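Local coordinates for protein cysteine desulfurase (Stenotrophomonas maltophilia, PDB 6WCI) that probably removes sulfur from L-cysteine with the help of pyridoxal 5'-phosphate, releasing L-alanine and passing the sulfur to a carrier, at residues W125-L130 with Q151-R156; G133-I138 with T160-E165. All coordinates share one frame; numbering follows the deposited sequence.

Contact 1 (W125-L130 with Q151-R156); sequences WALPRL and QLVAQR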
ATOM      1  N   TRP B 125      14.934  -8.020  -9.673  1.00 29.89           N
ATOM      2  CA  TRP B 125      15.683  -9.220 -10.030  1.00 35.05           C
ATOM      3  C   TRP B 125      15.803  -9.385 -11.543  1.00 32.25           C
ATOM      4  O   TRP B 125      16.916  -9.411 -12.079  1.00 35.69           O
ATOM      5  CB  TRP B 125      15.055 -10.487  -9.429  1.00 38.18           C
ATOM      6  CG  TRP B 125      15.782 -11.707  -9.905  1.00 40.07           C
ATOM      7  CD1 TRP B 125      15.489 -12.471 -11.005  1.00 40.68           C
ATOM      8  CD2 TRP B 125      16.958 -12.274  -9.327  1.00 38.71           C
ATOM      9  NE1 TRP B 125      16.411 -13.480 -11.138  1.00 41.13           N
ATOM     10  CE2 TRP B 125      17.318 -13.388 -10.117  1.00 37.31           C
ATOM     11  CE3 TRP B 125      17.736 -11.955  -8.210  1.00 46.03           C
ATOM     12  CZ2 TRP B 125      18.419 -14.183  -9.825  1.00 43.02           C
ATOM     13  CZ3 TRP B 125      18.836 -12.745  -7.924  1.00 52.96           C
ATOM     14  CH2 TRP B 125      19.167 -13.847  -8.728  1.00 49.79           C
ATOM     15  N   ALA B 126      14.668  -9.483 -12.243  1.00 30.70           N
ATOM     16  CA  ALA B 126      14.675  -9.871 -13.653  1.00 31.95           C
ATOM     17  C   ALA B 126      15.096  -8.716 -14.557  1.00 38.83           C
ATOM     18  O   ALA B 126      15.931  -8.896 -15.445  1.00 40.02           O
ATOM     19  CB  ALA B 126      13.295 -10.397 -14.067  1.00 29.15           C
ATOM     20  N   LEU B 127      14.529  -7.527 -14.350  1.00 37.57           N
ATOM     21  CA  LEU B 127      14.837  -6.407 -15.238  1.00 41.03           C
ATOM     22  C   LEU B 127      16.330  -6.134 -15.366  1.00 36.47           C
ATOM     23  O   LEU B 127      16.809  -6.002 -16.503  1.00 35.99           O
ATOM     24  CB  LEU B 127      14.068  -5.163 -14.778  1.00 51.06           C
ATOM     25  CG  LEU B 127      13.465  -4.282 -15.870  1.00 55.85           C
ATOM     26  CD1 LEU B 127      12.807  -5.135 -16.940  1.00 54.58           C
ATOM     27  CD2 LEU B 127      12.445  -3.331 -15.247  1.00 55.16           C
ATOM     28  N   PRO B 128      17.125  -6.078 -14.289  1.00 32.48           N
ATOM     29  CA  PRO B 128      18.567  -5.863 -14.474  1.00 33.69           C
ATOM     30  C   PRO B 128      19.332  -7.084 -14.961  1.00 40.27           C
ATOM     31  O   PRO B 128      20.516  -6.939 -15.299  1.00 44.01           O
ATOM     32  CB  PRO B 128      19.047  -5.447 -13.066  1.00 32.82           C
ATOM     33  CG  PRO B 128      17.782  -5.080 -12.298  1.00 32.77           C
ATOM     34  CD  PRO B 128      16.762  -6.014 -12.861  1.00 32.76           C
ATOM     35  N   ARG B 129      18.715  -8.267 -15.032  1.00 38.32           N
ATOM     36  CA  ARG B 129      19.455  -9.493 -15.336  1.00 37.35           C
ATOM     37  C   ARG B 129      19.121 -10.122 -16.680  1.00 39.80           C
ATOM     38  O   ARG B 129      20.025 -10.638 -17.352  1.00 37.29           O
ATOM     39  CB  ARG B 129      19.233 -10.530 -14.227  1.00 43.62           C
ATOM     40  CG  ARG B 129      19.911 -10.150 -12.914  1.00 51.00           C
ATOM     41  CD  ARG B 129      19.471 -11.045 -11.761  1.00 57.07           C
ATOM     42  NE  ARG B 129      19.985 -10.574 -10.475  1.00 59.46           N
ATOM     43  CZ  ARG B 129      21.026 -11.116  -9.850  1.00 66.89           C
ATOM     44  NH1 ARG B 129      21.657 -12.157 -10.385  1.00 63.66           N
ATOM     45  NH2 ARG B 129      21.431 -10.626  -8.687  1.00 72.13           N
ATOM     46  N   LEU B 130      17.860 -10.127 -17.103  1.00 39.98           N
ATOM     47  CA  LEU B 130      17.507 -10.909 -18.283  1.00 40.66           C
ATOM     48  C   LEU B 130      17.883 -10.169 -19.560  1.00 41.97           C
ATOM     49  O   LEU B 130      17.896  -8.938 -19.614  1.00 44.69           O
ATOM     50  CB  LEU B 130      16.015 -11.231 -18.301  1.00 35.25           C
ATOM     51  CG  LEU B 130      15.481 -11.996 -17.091  1.00 35.03           C
ATOM     52  CD1 LEU B 130      14.054 -12.420 -17.360  1.00 29.22           C
ATOM     53  CD2 LEU B 130      16.368 -13.199 -16.784  1.00 34.62           C
ATOM     54  N   GLN B 151       5.509  -9.987 -18.502  1.00 35.71           N
ATOM     55  CA  GLN B 151       5.302  -9.399 -19.819  1.00 30.08           C
ATOM     56  C   GLN B 151       5.917  -8.010 -19.920  1.00 31.87           C
ATOM     57  O   GLN B 151       6.392  -7.614 -20.991  1.00 30.07           O
ATOM     58  CB  GLN B 151       3.810  -9.349 -20.132  1.00 37.08           C
ATOM     59  CG  GLN B 151       3.232 -10.735 -20.423  1.00 37.12           C
ATOM     60  CD  GLN B 151       1.752 -10.698 -20.689  1.00 33.62           C
ATOM     61  OE1 GLN B 151       1.006 -10.005 -19.996  1.00 36.62           O
ATOM     62  NE2 GLN B 151       1.310 -11.449 -21.694  1.00 34.98           N
ATOM     63  N   LEU B 152       5.909  -7.248 -18.826  1.00 34.13           N
ATOM     64  CA  LEU B 152       6.623  -5.979 -18.835  1.00 37.30           C
ATOM     65  C   LEU B 152       8.133  -6.204 -18.943  1.00 36.12           C
ATOM     66  O   LEU B 152       8.831  -5.443 -19.621  1.00 39.67           O
ATOM     67  CB  LEU B 152       6.259  -5.171 -17.580  1.00 32.06           C
ATOM     68  CG  LEU B 152       4.781  -4.784 -17.454  1.00 35.15           C
ATOM     69  CD1 LEU B 152       4.480  -4.067 -16.109  1.00 31.48           C
ATOM     70  CD2 LEU B 152       4.341  -3.926 -18.631  1.00 27.69           C
ATOM     71  N   VAL B 153       8.653  -7.244 -18.286  1.00 33.87           N
ATOM     72  CA  VAL B 153      10.087  -7.537 -18.346  1.00 33.83           C
ATOM     73  C   VAL B 153      10.501  -7.931 -19.763  1.00 36.79           C
ATOM     74  O   VAL B 153      11.525  -7.465 -20.288  1.00 37.16           O
ATOM     75  CB  VAL B 153      10.440  -8.644 -17.331  1.00 36.74           C
ATOM     76  CG1 VAL B 153      11.809  -9.264 -17.658  1.00 28.96           C
ATOM     77  CG2 VAL B 153      10.384  -8.120 -15.897  1.00 25.51           C
ATOM     78  N   ALA B 154       9.723  -8.813 -20.396  1.00 36.20           N
ATOM     79  CA  ALA B 154       9.995  -9.187 -21.777  1.00 40.39           C
ATOM     80  C   ALA B 154       9.937  -7.970 -22.694  1.00 40.27           C
ATOM     81  O   ALA B 154      10.745  -7.840 -23.623  1.00 42.62           O
ATOM     82  CB  ALA B 154       8.996 -10.249 -22.227  1.00 42.82           C
ATOM     83  N   GLN B 155       8.996  -7.059 -22.429  1.00 38.15           N
ATOM     84  CA  GLN B 155       8.839  -5.864 -23.255  1.00 42.71           C
ATOM     85  C   GLN B 155      10.065  -4.959 -23.193  1.00 43.24           C
ATOM     86  O   GLN B 155      10.330  -4.210 -24.143  1.00 38.65           O
ATOM     87  CB  GLN B 155       7.601  -5.082 -22.809  1.00 39.21           C
ATOM     88  CG  GLN B 155       7.290  -3.850 -23.645  1.00 37.33           C
ATOM     89  CD  GLN B 155       6.734  -4.214 -24.996  1.00 43.17           C
ATOM     90  OE1 GLN B 155       5.546  -4.500 -25.128  1.00 47.92           O
ATOM     91  NE2 GLN B 155       7.591  -4.220 -26.013  1.00 43.29           N
ATOM     92  N   ARG B 156      10.820  -5.003 -22.091  1.00 33.04           N
ATOM     93  CA  ARG B 156      11.947  -4.102 -21.913  1.00 36.74           C
ATOM     94  C   ARG B 156      13.305  -4.785 -21.955  1.00 38.32           C
ATOM     95  O   ARG B 156      14.322  -4.082 -21.965  1.00 39.66           O
ATOM     96  CB  ARG B 156      11.798  -3.345 -20.590  1.00 33.28           C
ATOM     97  CG  ARG B 156      10.465  -2.645 -20.487  1.00 30.73           C
ATOM     98  CD  ARG B 156      10.214  -2.016 -19.112  1.00 29.66           C
ATOM     99  NE  ARG B 156       8.829  -1.571 -19.058  1.00 28.50           N
ATOM    100  CZ  ARG B 156       8.165  -1.249 -17.953  1.00 29.44           C
ATOM    101  NH1 ARG B 156       8.751  -1.301 -16.762  1.00 29.30           N
ATOM    102  NH2 ARG B 156       6.900  -0.876 -18.048  1.00 26.10           N
TER
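Ala126 O is gripped twice, by Leu130 N at 2.8 Å and by Arg129 N at 2.9 Å, and the turn these bonds close sets Ala126 and Leu130 side by side against Val153. Both methyls of that valine are engaged. CG1, anti to the backbone N (chi1 163°), meets Ala126 CB at 4.0 Å and Leu130 CD1 at 3.9 Å, the leucine side chain crossing it at about a right angle. CG2 touches Leu127, whose CD1 lies 4.0 Å from Val153 CG2 and 3.9 Å from Val153 CA, while still bordering Ala126 CB at 4.1 Å. The bond from CA to CB of Leu127 does not itself aim at the other segment; a chi1 of -140° carries CD1 across to Val153 CA, and the two side chains slide past one another in opposite directions. In the large domain of this fold-type I pyridoxal-phosphate enzyme, residues 125-130, at the C-terminal part of helix 114-126 and beyond, lean here on helix 148-157, the crossover helix of a beta-alpha-beta unit. At the outer margin, the extended chain of Arg156 runs alongside Leu127, with Leu127 CD2 at the edge of its guanidinium, near the plane. That group is held by Tyr123 OH on NH1 and, on NH2, by Pro268 O of the second subunit.

Contact 2 (G133-I138 with T160-E165); sequences GDVILI and TIRVAE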
ATOM      1  N   GLY B 133      16.908 -13.596 -25.736  1.00 50.04           N
ATOM      2  CA  GLY B 133      17.253 -14.997 -25.778  1.00 52.40           C
ATOM      3  C   GLY B 133      16.871 -15.760 -24.521  1.00 46.45           C
ATOM      4  O   GLY B 133      16.598 -16.962 -24.597  1.00 46.35           O
ATOM      5  N   ASP B 134      16.848 -15.092 -23.373  1.00 38.18           N
ATOM      6  CA  ASP B 134      16.426 -15.742 -22.145  1.00 37.26           C
ATOM      7  C   ASP B 134      14.927 -16.027 -22.181  1.00 43.60           C
ATOM      8  O   ASP B 134      14.145 -15.325 -22.829  1.00 40.63           O
ATOM      9  CB  ASP B 134      16.742 -14.879 -20.923  1.00 33.72           C
ATOM     10  CG  ASP B 134      18.234 -14.625 -20.728  1.00 41.11           C
ATOM     11  OD1 ASP B 134      19.060 -15.479 -21.101  1.00 39.87           O
ATOM     12  OD2 ASP B 134      18.574 -13.559 -20.158  1.00 42.53           O
ATOM     13  N   VAL B 135      14.523 -17.057 -21.454  1.00 44.48           N
ATOM     14  CA  VAL B 135      13.136 -17.495 -21.439  1.00 41.40           C
ATOM     15  C   VAL B 135      12.611 -17.394 -20.024  1.00 34.31           C
ATOM     16  O   VAL B 135      13.287 -17.815 -19.077  1.00 41.42           O
ATOM     17  CB  VAL B 135      13.005 -18.927 -21.981  1.00 40.51           C
ATOM     18  CG1 VAL B 135      11.573 -19.453 -21.785  1.00 42.65           C
ATOM     19  CG2 VAL B 135      13.408 -18.935 -23.437  1.00 39.90           C
ATOM     20  N   ILE B 136      11.425 -16.801 -19.881  1.00 34.23           N
ATOM     21  CA  ILE B 136      10.654 -16.823 -18.647  1.00 36.18           C
ATOM     22  C   ILE B 136       9.548 -17.855 -18.833  1.00 42.33           C
ATOM     23  O   ILE B 136       8.760 -17.774 -19.785  1.00 36.28           O
ATOM     24  CB  ILE B 136      10.059 -15.445 -18.322  1.00 31.55           C
ATOM     25  CG1 ILE B 136      11.159 -14.376 -18.234  1.00 38.48           C
ATOM     26  CG2 ILE B 136       9.227 -15.499 -17.030  1.00 38.87           C
ATOM     27  CD1 ILE B 136      10.617 -12.965 -18.130  1.00 40.42           C
ATOM     28  N   LEU B 137       9.494 -18.831 -17.943  1.00 34.35           N
ATOM     29  CA  LEU B 137       8.524 -19.917 -18.051  1.00 35.67           C
ATOM     30  C   LEU B 137       7.410 -19.642 -17.048  1.00 34.98           C
ATOM     31  O   LEU B 137       7.680 -19.450 -15.858  1.00 40.50           O
ATOM     32  CB  LEU B 137       9.195 -21.266 -17.798  1.00 36.85           C
ATOM     33  CG  LEU B 137       8.349 -22.521 -18.038  1.00 44.50           C
ATOM     34  CD1 LEU B 137       7.926 -22.598 -19.491  1.00 42.14           C
ATOM     35  CD2 LEU B 137       9.108 -23.776 -17.636  1.00 45.99           C
ATOM     36  N   ILE B 138       6.171 -19.577 -17.539  1.00 45.01           N
ATOM     37  CA  ILE B 138       4.995 -19.217 -16.746  1.00 41.17           C
ATOM     38  C   ILE B 138       3.942 -20.290 -16.960  1.00 42.79           C
ATOM     39  O   ILE B 138       3.679 -20.663 -18.107  1.00 39.83           O
ATOM     40  CB  ILE B 138       4.423 -17.847 -17.164  1.00 34.26           C
ATOM     41  CG1 ILE B 138       5.538 -16.787 -17.244  1.00 38.42           C
ATOM     42  CG2 ILE B 138       3.263 -17.436 -16.247  1.00 33.77           C
ATOM     43  CD1 ILE B 138       5.054 -15.444 -17.752  1.00 35.79           C
ATOM     44  N   THR B 160      11.861 -13.844 -23.791  1.00 41.87           N
ATOM     45  CA  THR B 160      10.650 -14.426 -24.342  1.00 44.97           C
ATOM     46  C   THR B 160       9.947 -15.232 -23.261  1.00 39.56           C
ATOM     47  O   THR B 160      10.582 -15.751 -22.340  1.00 43.22           O
ATOM     48  CB  THR B 160      10.948 -15.300 -25.568  1.00 49.81           C
ATOM     49  OG1 THR B 160      11.518 -16.550 -25.159  1.00 51.35           O
ATOM     50  CG2 THR B 160      11.931 -14.586 -26.490  1.00 51.63           C
ATOM     51  N   ILE B 161       8.621 -15.306 -23.366  1.00 38.45           N
ATOM     52  CA  ILE B 161       7.795 -16.026 -22.406  1.00 37.42           C
ATOM     53  C   ILE B 161       7.359 -17.343 -23.030  1.00 41.39           C
ATOM     54  O   ILE B 161       6.877 -17.369 -24.170  1.00 43.08           O
ATOM     55  CB  ILE B 161       6.583 -15.183 -21.986  1.00 36.83           C
ATOM     56  CG1 ILE B 161       7.039 -13.996 -21.122  1.00 35.46           C
ATOM     57  CG2 ILE B 161       5.563 -16.042 -21.253  1.00 37.10           C
ATOM     58  CD1 ILE B 161       5.901 -13.196 -20.572  1.00 39.51           C
ATOM     59  N   ARG B 162       7.520 -18.433 -22.284  1.00 42.28           N
ATOM     60  CA  ARG B 162       7.092 -19.760 -22.705  1.00 43.58           C
ATOM     61  C   ARG B 162       6.123 -20.302 -21.663  1.00 44.52           C
ATOM     62  O   ARG B 162       6.263 -20.021 -20.472  1.00 42.21           O
ATOM     63  CB  ARG B 162       8.309 -20.685 -22.870  1.00 44.75           C
ATOM     64  CG  ARG B 162       8.008 -22.116 -23.259  1.00 51.80           C
ATOM     65  CD  ARG B 162       9.285 -22.934 -23.232  1.00 58.07           C
ATOM     66  NE  ARG B 162      10.278 -22.428 -24.178  1.00 61.30           N
ATOM     67  CZ  ARG B 162      11.559 -22.789 -24.172  1.00 62.84           C
ATOM     68  NH1 ARG B 162      11.987 -23.649 -23.256  1.00 63.84           N
ATOM     69  NH2 ARG B 162      12.410 -22.289 -25.070  1.00 53.76           N
ATOM     70  N   VAL B 163       5.122 -21.065 -22.107  1.00 41.89           N
ATOM     71  CA  VAL B 163       4.016 -21.478 -21.236  1.00 43.41           C
ATOM     72  C   VAL B 163       4.213 -22.920 -20.793  1.00 43.85           C
ATOM     73  O   VAL B 163       4.510 -23.795 -21.610  1.00 47.38           O
ATOM     74  CB  VAL B 163       2.652 -21.312 -21.931  1.00 47.92           C
ATOM     75  CG1 VAL B 163       1.518 -21.728 -20.974  1.00 47.18           C
ATOM     76  CG2 VAL B 163       2.445 -19.880 -22.374  1.00 43.36           C
ATOM     77  N   ALA B 164       4.040 -23.169 -19.497  1.00 45.67           N
ATOM     78  CA  ALA B 164       4.014 -24.524 -18.958  1.00 48.14           C
ATOM     79  C   ALA B 164       2.565 -25.010 -18.894  1.00 47.31           C
ATOM     80  O   ALA B 164       1.740 -24.421 -18.190  1.00 49.49           O
ATOM     81  CB  ALA B 164       4.675 -24.559 -17.580  1.00 47.70           C
ATOM     82  N   GLU B 165       2.256 -26.089 -19.621  1.00 46.14           N
ATOM     83  CA  GLU B 165       0.864 -26.449 -19.844  1.00 49.25           C
ATOM     84  C   GLU B 165       0.288 -27.247 -18.676  1.00 48.51           C
ATOM     85  O   GLU B 165       0.997 -27.750 -17.803  1.00 47.53           O
ATOM     86  CB  GLU B 165       0.701 -27.261 -21.140  1.00 56.38           C
ATOM     87  CG  GLU B 165       0.809 -26.460 -22.444  1.00 49.72           C
ATOM     88  CD  GLU B 165       0.048 -25.122 -22.419  1.00 65.79           C
ATOM     89  OE1 GLU B 165      -0.956 -24.982 -21.679  1.00 62.81           O
ATOM     90  OE2 GLU B 165       0.465 -24.197 -23.154  1.00 60.38           O
TER
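A chi1 of 178° carries the Arg162 side chain up from the sheet between Val135 and Leu137, and a bend at chi3 (-61°) then turns its guanidinium back over Val135. Val135 CG1 lies 4.0 Å from the guanidinium plane of Arg162, beneath its centre, while Leu137 CD1 touches the aliphatic stem at Arg162 CG, 3.8 Å away. Thr160 shares this face, its OG1 3.5 Å from Val135 CG2. On the reverse face Ile138 crosses Ile161, CD1 of the former 3.6 Å from CG2 of the latter, and Phe281 of the second subunit packs on both. The backbones form parallel beta pairing in register from Val135 with Thr160 to Ile138 with Val163, the axes of the two short strand segments crossing at -31°. These are the two strands of a right-handed beta-alpha-beta crossover through helix 148-157, and strand 160-164 is outermost in this chain's seven-stranded sheet. Five backbone bonds join residues 134-138 to 160-164; Ile136 N to Thr160 O is the shortest at 2.8 Å, and the last runs from Ala164 N to Ile138 O at 2.9 Å. CA-H...O contacts add to the grip, as at Val135 CA and Thr160 O (3.2 Å). The carbon chain of Arg162 covers Val135 and Leu137 while its NH1 hydrogen-bonds to Thr182 OG1, so an apolar stem and a satisfied polar end coexist on this face.

Overall arrangement
Contacts 1 and 2 lie about 12 Å apart between centres, on the same side of the chain's centre, and their segments alternate along the chain: 125-130, 133-138, 151-156, 160-165. Helix 114-126 leads into strand 135-139, helix 148-157 follows, and strand 160-164 completes the beta-alpha-beta unit at one margin of the seven-stranded sheet. Contact 1 therefore packs the crossover helix against the preceding helix and turn, and contact 2 pairs the strands the crossover joins. They meet where Ile136 CD1 lies 3.6 Å from Leu130 CD1. Both also touch the second subunit, placing this corner of the large domain at the dimer interface.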